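Probable chaperone (Pseudomonas aeruginosa, PDB 4JMF) probably serves as a type III secretion chaperone of the CesT family, working as a dimer that holds the chain of another protein, presumably an effector awaiting export. Local coordinates at residues F13-L18 with L96-I101; L47-R52 with H102-Q107. All blocks are in the same frame, centred on the assembly; numbering follows the deposited sequence.

Contact 1: residues F13-L18 with L96-I101; sequences FLALDL and LDRAQI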
loop_
_atom_site.group_PDB
_atom_site.type_symbol
_atom_site.label_atom_id
_atom_site.label_comp_id
_atom_site.label_asym_id
_atom_site.label_seq_id
_atom_site.Cartn_x
_atom_site.Cartn_y
_atom_site.Cartn_z
ATOM N N PHE B 13 17.581 1.733 -12.272
ATOM C CA PHE B 13 18.076 1.667 -13.643
ATOM C C PHE B 13 19.245 0.685 -13.799
ATOM O O PHE B 13 19.399 0.050 -14.854
ATOM C CB PHE B 13 18.384 3.073 -14.170
ATOM C CG PHE B 13 17.160 3.786 -14.703
ATOM C CD1 PHE B 13 17.113 4.242 -16.015
ATOM C CD2 PHE B 13 16.030 3.939 -13.905
ATOM C CE1 PHE B 13 15.980 4.879 -16.503
ATOM C CE2 PHE B 13 14.887 4.573 -14.392
ATOM C CZ PHE B 13 14.862 5.041 -15.686
ATOM N N LEU B 14 20.043 0.542 -12.742
ATOM C CA LEU B 14 21.067 -0.504 -12.701
ATOM C C LEU B 14 20.415 -1.872 -12.706
ATOM O O LEU B 14 20.848 -2.769 -13.425
ATOM C CB LEU B 14 21.922 -0.379 -11.446
ATOM C CG LEU B 14 22.760 0.874 -11.288
ATOM C CD1 LEU B 14 23.607 0.788 -10.006
ATOM C CD2 LEU B 14 23.644 1.052 -12.515
ATOM N N ALA B 15 19.370 -2.029 -11.895
ATOM C CA ALA B 15 18.675 -3.306 -11.813
ATOM C C ALA B 15 18.049 -3.695 -13.149
ATOM O O ALA B 15 18.082 -4.859 -13.537
ATOM C CB ALA B 15 17.625 -3.269 -10.721
ATOM N N LEU B 16 17.492 -2.721 -13.864
ATOM C CA LEU B 16 16.828 -3.006 -15.137
ATOM C C LEU B 16 17.787 -2.939 -16.322
ATOM O O LEU B 16 17.374 -3.164 -17.467
ATOM C CB LEU B 16 15.704 -1.996 -15.371
ATOM C CG LEU B 16 14.607 -1.982 -14.316
ATOM C CD1 LEU B 16 13.699 -0.772 -14.550
ATOM C CD2 LEU B 16 13.822 -3.285 -14.392
ATOM N N ASP B 17 19.047 -2.600 -16.041
ATOM C CA ASP B 17 20.081 -2.447 -17.068
ATOM C C ASP B 17 19.710 -1.387 -18.114
ATOM O O ASP B 17 19.820 -1.621 -19.319
ATOM C CB ASP B 17 20.393 -3.792 -17.739
ATOM C CG ASP B 17 21.751 -3.791 -18.442
ATOM O OD1 ASP B 17 22.694 -3.157 -17.923
ATOM O OD2 ASP B 17 21.880 -4.417 -19.515
ATOM N N LEU B 18 19.252 -0.229 -17.645
ATOM C CA LEU B 18 18.893 0.870 -18.533
ATOM C C LEU B 18 19.922 1.987 -18.392
ATOM O O LEU B 18 20.556 2.113 -17.342
ATOM C CB LEU B 18 17.501 1.391 -18.193
ATOM C CG LEU B 18 16.396 0.379 -18.469
ATOM C CD1 LEU B 18 15.047 0.913 -18.043
ATOM C CD2 LEU B 18 16.399 0.009 -19.961
ATOM N N LEU B 96 14.295 1.041 0.170
ATOM C CA LEU B 96 14.499 0.649 -1.222
ATOM C C LEU B 96 15.971 0.599 -1.609
ATOM O O LEU B 96 16.530 1.584 -2.120
ATOM C CB LEU B 96 13.728 1.568 -2.176
ATOM C CG LEU B 96 12.195 1.462 -2.170
ATOM C CD1 LEU B 96 11.598 2.669 -2.839
ATOM C CD2 LEU B 96 11.734 0.193 -2.883
ATOM N N ASP B 97 16.596 -0.550 -1.366
ATOM C CA ASP B 97 17.853 -0.854 -2.035
ATOM C C ASP B 97 17.557 -1.409 -3.437
ATOM O O ASP B 97 16.387 -1.510 -3.840
ATOM C CB ASP B 97 18.702 -1.821 -1.211
ATOM C CG ASP B 97 18.089 -3.209 -1.103
ATOM O OD1 ASP B 97 17.006 -3.458 -1.679
ATOM O OD2 ASP B 97 18.719 -4.080 -0.455
ATOM N N ARG B 98 18.605 -1.777 -4.166
ATOM C CA ARG B 98 18.455 -2.242 -5.544
ATOM C C ARG B 98 17.487 -3.406 -5.715
ATOM O O ARG B 98 16.638 -3.393 -6.614
ATOM C CB ARG B 98 19.808 -2.611 -6.146
ATOM C CG ARG B 98 19.743 -2.703 -7.663
ATOM C CD ARG B 98 21.116 -2.871 -8.253
ATOM N NE ARG B 98 22.068 -1.970 -7.626
ATOM C CZ ARG B 98 23.383 -2.121 -7.699
ATOM N NH1 ARG B 98 23.889 -3.137 -8.390
ATOM N NH2 ARG B 98 24.187 -1.259 -7.080
ATOM N N ALA B 99 17.605 -4.415 -4.860
ATOM C CA ALA B 99 16.716 -5.573 -4.947
ATOM C C ALA B 99 15.271 -5.159 -4.678
ATOM O O ALA B 99 14.336 -5.556 -5.388
ATOM C CB ALA B 99 17.149 -6.641 -3.954
ATOM N N GLN B 100 15.085 -4.361 -3.639
ATOM C CA GLN B 100 13.730 -4.018 -3.252
ATOM C C GLN B 100 13.017 -3.127 -4.283
ATOM O O GLN B 100 11.832 -3.339 -4.568
ATOM C CB GLN B 100 13.704 -3.423 -1.845
ATOM C CG GLN B 100 12.293 -3.174 -1.313
ATOM C CD GLN B 100 11.455 -4.466 -1.184
ATOM O OE1 GLN B 100 11.986 -5.592 -1.203
ATOM N NE2 GLN B 100 10.136 -4.296 -1.038
ATOM N N ILE B 101 13.723 -2.162 -4.866
ATOM C CA ILE B 101 13.081 -1.310 -5.861
ATOM C C ILE B 101 12.721 -2.132 -7.104
ATOM O O ILE B 101 11.622 -1.992 -7.663
ATOM C CB ILE B 101 13.891 -0.012 -6.156
ATOM C CG1 ILE B 101 13.051 0.997 -6.939
ATOM C CG2 ILE B 101 15.197 -0.295 -6.907
ATOM C CD1 ILE B 101 13.733 2.374 -7.068
#
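Leu14 and Arg98 meet near the surface, where the last turn of helix 3-15 comes up against the first turn of helix 98-114, and they show how an arginine can pack through its methylenes and a guanidinium face while its N-H groups bond to other partners. The guanidinium is approached over one face: Leu14 CD1 sits 3.6 Å from Arg98 NH2, above the plane and displaced toward the rim of the group. Lower down, where the two side chains cross at a slant, Leu14 CB comes within 4.1 Å of Arg98 CD. The neighbouring Ala15 supplies the second apolar touch, its CB resting 3.8 Å from Arg98 CG, so the methylene stem and the planar head are met by consecutive residues of one helix. Two torsions bring this about. With CG anti to the backbone N (chi1 -163°), Arg98 reaches across to helix 3-15, and the bend at chi3 (-44°) turns its head over Leu14.

No hydrogen bond links the two segments. The polar end of the arginine is instead oriented by Gln11, one turn earlier on helix 3-15, whose OE1 is hydrogen-bonded to Arg98 NE. Each segment also carries a helix end: Asp97 caps the start of helix 98-114, its OD1 accepting from Gln100 N at 2.9 Å, while Asp17, with positive phi, forms the Schellman motif that closes helix 3-15; there Leu18 N reaches Phe13 O at 2.8 Å.

Chemically, then, a long side chain joins two helix ends by dispersion along its length, its charged head turned toward a neutral amide oxygen beside an exposed leucine.

Contact 2: residues L47-R52 with H102-Q107; sequences LLMFTR and HHQLEQ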
loop_
_atom_site.group_PDB
_atom_site.type_symbol
_atom_site.label_atom_id
_atom_site.label_comp_id
_atom_site.label_asym_id
_atom_site.label_seq_id
_atom_site.Cartn_x
_atom_site.Cartn_y
_atom_site.Cartn_z
ATOM N N LEU B 47 8.312 6.298 -2.900
ATOM C CA LEU B 47 8.336 6.081 -4.344
ATOM C C LEU B 47 7.025 5.437 -4.758
ATOM O O LEU B 47 6.705 4.324 -4.319
ATOM C CB LEU B 47 9.495 5.159 -4.739
ATOM C CG LEU B 47 9.483 4.626 -6.177
ATOM C CD1 LEU B 47 9.564 5.764 -7.181
ATOM C CD2 LEU B 47 10.651 3.707 -6.391
ATOM N N LEU B 48 6.275 6.137 -5.600
ATOM C CA LEU B 48 5.001 5.631 -6.093
ATOM C C LEU B 48 5.209 5.079 -7.493
ATOM O O LEU B 48 5.748 5.774 -8.346
ATOM C CB LEU B 48 3.981 6.767 -6.134
ATOM C CG LEU B 48 2.582 6.474 -6.671
ATOM C CD1 LEU B 48 1.772 5.641 -5.661
ATOM C CD2 LEU B 48 1.865 7.791 -7.012
ATOM N N MET B 49 4.811 3.828 -7.725
ATOM C CA MET B 49 4.839 3.265 -9.074
ATOM C C MET B 49 3.418 2.941 -9.492
ATOM O O MET B 49 2.641 2.398 -8.698
ATOM C CB MET B 49 5.658 1.970 -9.120
ATOM C CG MET B 49 7.102 2.111 -8.675
ATOM S SD MET B 49 7.986 0.603 -9.079
ATOM C CE MET B 49 9.625 0.965 -8.454
ATOM N N PHE B 50 3.065 3.240 -10.736
ATOM C CA PHE B 50 1.705 2.920 -11.164
ATOM C C PHE B 50 1.583 2.744 -12.660
ATOM O O PHE B 50 2.444 3.186 -13.421
ATOM C CB PHE B 50 0.704 3.979 -10.663
ATOM C CG PHE B 50 0.994 5.377 -11.147
ATOM C CD1 PHE B 50 0.294 5.915 -12.218
ATOM C CD2 PHE B 50 1.949 6.166 -10.512
ATOM C CE1 PHE B 50 0.558 7.219 -12.656
ATOM C CE2 PHE B 50 2.218 7.467 -10.944
ATOM C CZ PHE B 50 1.522 7.990 -12.014
ATOM N N THR B 51 0.494 2.096 -13.072
ATOM C CA THR B 51 0.225 1.917 -14.483
ATOM C C THR B 51 -1.273 2.158 -14.710
ATOM O O THR B 51 -2.116 1.751 -13.894
ATOM C CB THR B 51 0.686 0.507 -14.945
ATOM O OG1 THR B 51 0.486 0.341 -16.352
ATOM C CG2 THR B 51 -0.040 -0.587 -14.185
ATOM N N ARG B 52 -1.600 2.861 -15.790
ATOM C CA ARG B 52 -2.995 3.166 -16.103
ATOM C C ARG B 52 -3.608 1.992 -16.847
ATOM O O ARG B 52 -3.067 1.535 -17.859
ATOM C CB ARG B 52 -3.078 4.438 -16.953
ATOM C CG ARG B 52 -4.478 4.847 -17.389
ATOM C CD ARG B 52 -4.723 4.534 -18.861
ATOM N NE ARG B 52 -6.013 5.041 -19.337
ATOM C CZ ARG B 52 -6.481 4.852 -20.571
ATOM N NH1 ARG B 52 -5.772 4.158 -21.458
ATOM N NH2 ARG B 52 -7.665 5.339 -20.913
ATOM N N HIS B 102 13.621 -3.036 -7.484
ATOM C CA HIS B 102 13.354 -3.981 -8.562
ATOM C C HIS B 102 12.099 -4.786 -8.219
ATOM O O HIS B 102 11.194 -4.932 -9.040
ATOM C CB HIS B 102 14.571 -4.896 -8.756
ATOM C CG HIS B 102 14.432 -5.880 -9.880
ATOM N ND1 HIS B 102 13.958 -7.162 -9.693
ATOM C CD2 HIS B 102 14.739 -5.779 -11.197
ATOM C CE1 HIS B 102 13.962 -7.802 -10.849
ATOM N NE2 HIS B 102 14.430 -6.986 -11.778
ATOM N N HIS B 103 12.040 -5.292 -6.993
ATOM C CA HIS B 103 10.885 -6.070 -6.541
ATOM C C HIS B 103 9.578 -5.274 -6.610
ATOM O O HIS B 103 8.535 -5.814 -7.008
ATOM C CB HIS B 103 11.120 -6.595 -5.123
ATOM C CG HIS B 103 10.043 -7.509 -4.630
ATOM N ND1 HIS B 103 9.962 -8.833 -4.998
ATOM C CD2 HIS B 103 8.997 -7.286 -3.796
ATOM C CE1 HIS B 103 8.919 -9.393 -4.408
ATOM N NE2 HIS B 103 8.314 -8.475 -3.676
ATOM N N GLN B 104 9.623 -3.999 -6.227
ATOM C CA GLN B 104 8.419 -3.161 -6.273
ATOM C C GLN B 104 7.844 -3.087 -7.675
ATOM O O GLN B 104 6.634 -3.236 -7.873
ATOM C CB GLN B 104 8.692 -1.744 -5.767
ATOM C CG GLN B 104 7.415 -0.901 -5.642
ATOM C CD GLN B 104 7.681 0.530 -5.201
ATOM O OE1 GLN B 104 8.799 0.873 -4.800
ATOM N NE2 GLN B 104 6.642 1.379 -5.266
ATOM N N LEU B 105 8.702 -2.838 -8.658
ATOM C CA LEU B 105 8.229 -2.735 -10.031
ATOM C C LEU B 105 7.710 -4.089 -10.514
ATOM O O LEU B 105 6.686 -4.164 -11.203
ATOM C CB LEU B 105 9.338 -2.211 -10.954
ATOM C CG LEU B 105 8.996 -2.076 -12.443
ATOM C CD1 LEU B 105 7.842 -1.077 -12.660
ATOM C CD2 LEU B 105 10.233 -1.643 -13.244
ATOM N N GLU B 106 8.405 -5.156 -10.136
ATOM C CA GLU B 106 8.044 -6.486 -10.602
ATOM C C GLU B 106 6.667 -6.889 -10.109
ATOM O O GLU B 106 5.882 -7.461 -10.871
ATOM C CB GLU B 106 9.077 -7.514 -10.141
ATOM C CG GLU B 106 8.928 -8.881 -10.808
ATOM C CD GLU B 106 10.262 -9.597 -10.917
ATOM O OE1 GLU B 106 10.774 -10.086 -9.879
ATOM O OE2 GLU B 106 10.803 -9.661 -12.048
ATOM N N GLN B 107 6.368 -6.582 -8.850
ATOM C CA GLN B 107 5.049 -6.911 -8.303
ATOM C C GLN B 107 3.952 -6.083 -8.974
ATOM O O GLN B 107 2.841 -6.577 -9.192
ATOM C CB GLN B 107 5.026 -6.734 -6.783
ATOM C CG GLN B 107 5.952 -7.689 -6.043
ATOM C CD GLN B 107 5.639 -9.137 -6.363
ATOM O OE1 GLN B 107 4.523 -9.612 -6.123
ATOM N NE2 GLN B 107 6.620 -9.847 -6.921
#
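Met49 is packed between Gln104 and Leu105, and these three form the close-packed part of this contact, in which strand 46-53 is covered by helix 98-114 running in roughly the same direction, their local axes 9.0 Å apart. The thioether lies 3.5 Å (Met49 SD) from Leu105 CA and 3.6 Å from Leu105 CB, meeting the helix chiefly at the root of the leucine. With CG beside the backbone N (chi1 -59°) and the chain extended beyond it, Met49 carries its sulfur to the helix. It also crosses Gln104, with Met49 CG 3.5 Å from Gln104 NE2.

Gln104 stretches back the other way, fully extended, and donates from NE2 to Leu47 O at 3.1 Å. The bond is nearly straight at hydrogen (172°), although the donor stands above the carbonyl plane, 40° out of it. NE2 has a second acceptor in Asn89 OD1 of strand 85-92, so two bonds fix the rotation of the amide. Its oxygen is treated differently: Gln104 OE1 is buried with no polar partner in the model, and Leu47 CD2 and Met49 CE each approach it at 3.7 Å.

His102 and His103, turned away from the strand, are partly exposed; Glu106 and Gln107 are buried, and both hydrogen-bond to the backbone of another protein's chain. Leu48 and Phe50, on the far face of the strand, also pack against that chain. The helix is thus joined to the sheet by apolar packing and one directional amide, at the price of an oxygen probably left without a hydrogen bond.

How the contacts relate
The two contacts share helix 98-114, with centres about 11 Å apart. Along the chain their segments alternate: 13-18, then 47-52, then 96-101 running directly into 102-107. Contact 1 thus sets the start of the C-terminal helix against helix 3-15 at the surface, and contact 2 lays the following turns on a central strand of the antiparallel sheet, close to the middle of the chain. They touch directly, Ile101 CD1 lying 3.4 Å from Leu47 CD2, while Leu96 also packs on Leu47. One helix therefore ties the N-terminal helix to the sheet, consistent with the alpha/beta fold of CesT-type chaperones, and residues within both pairs of segments meet the other protein's chain.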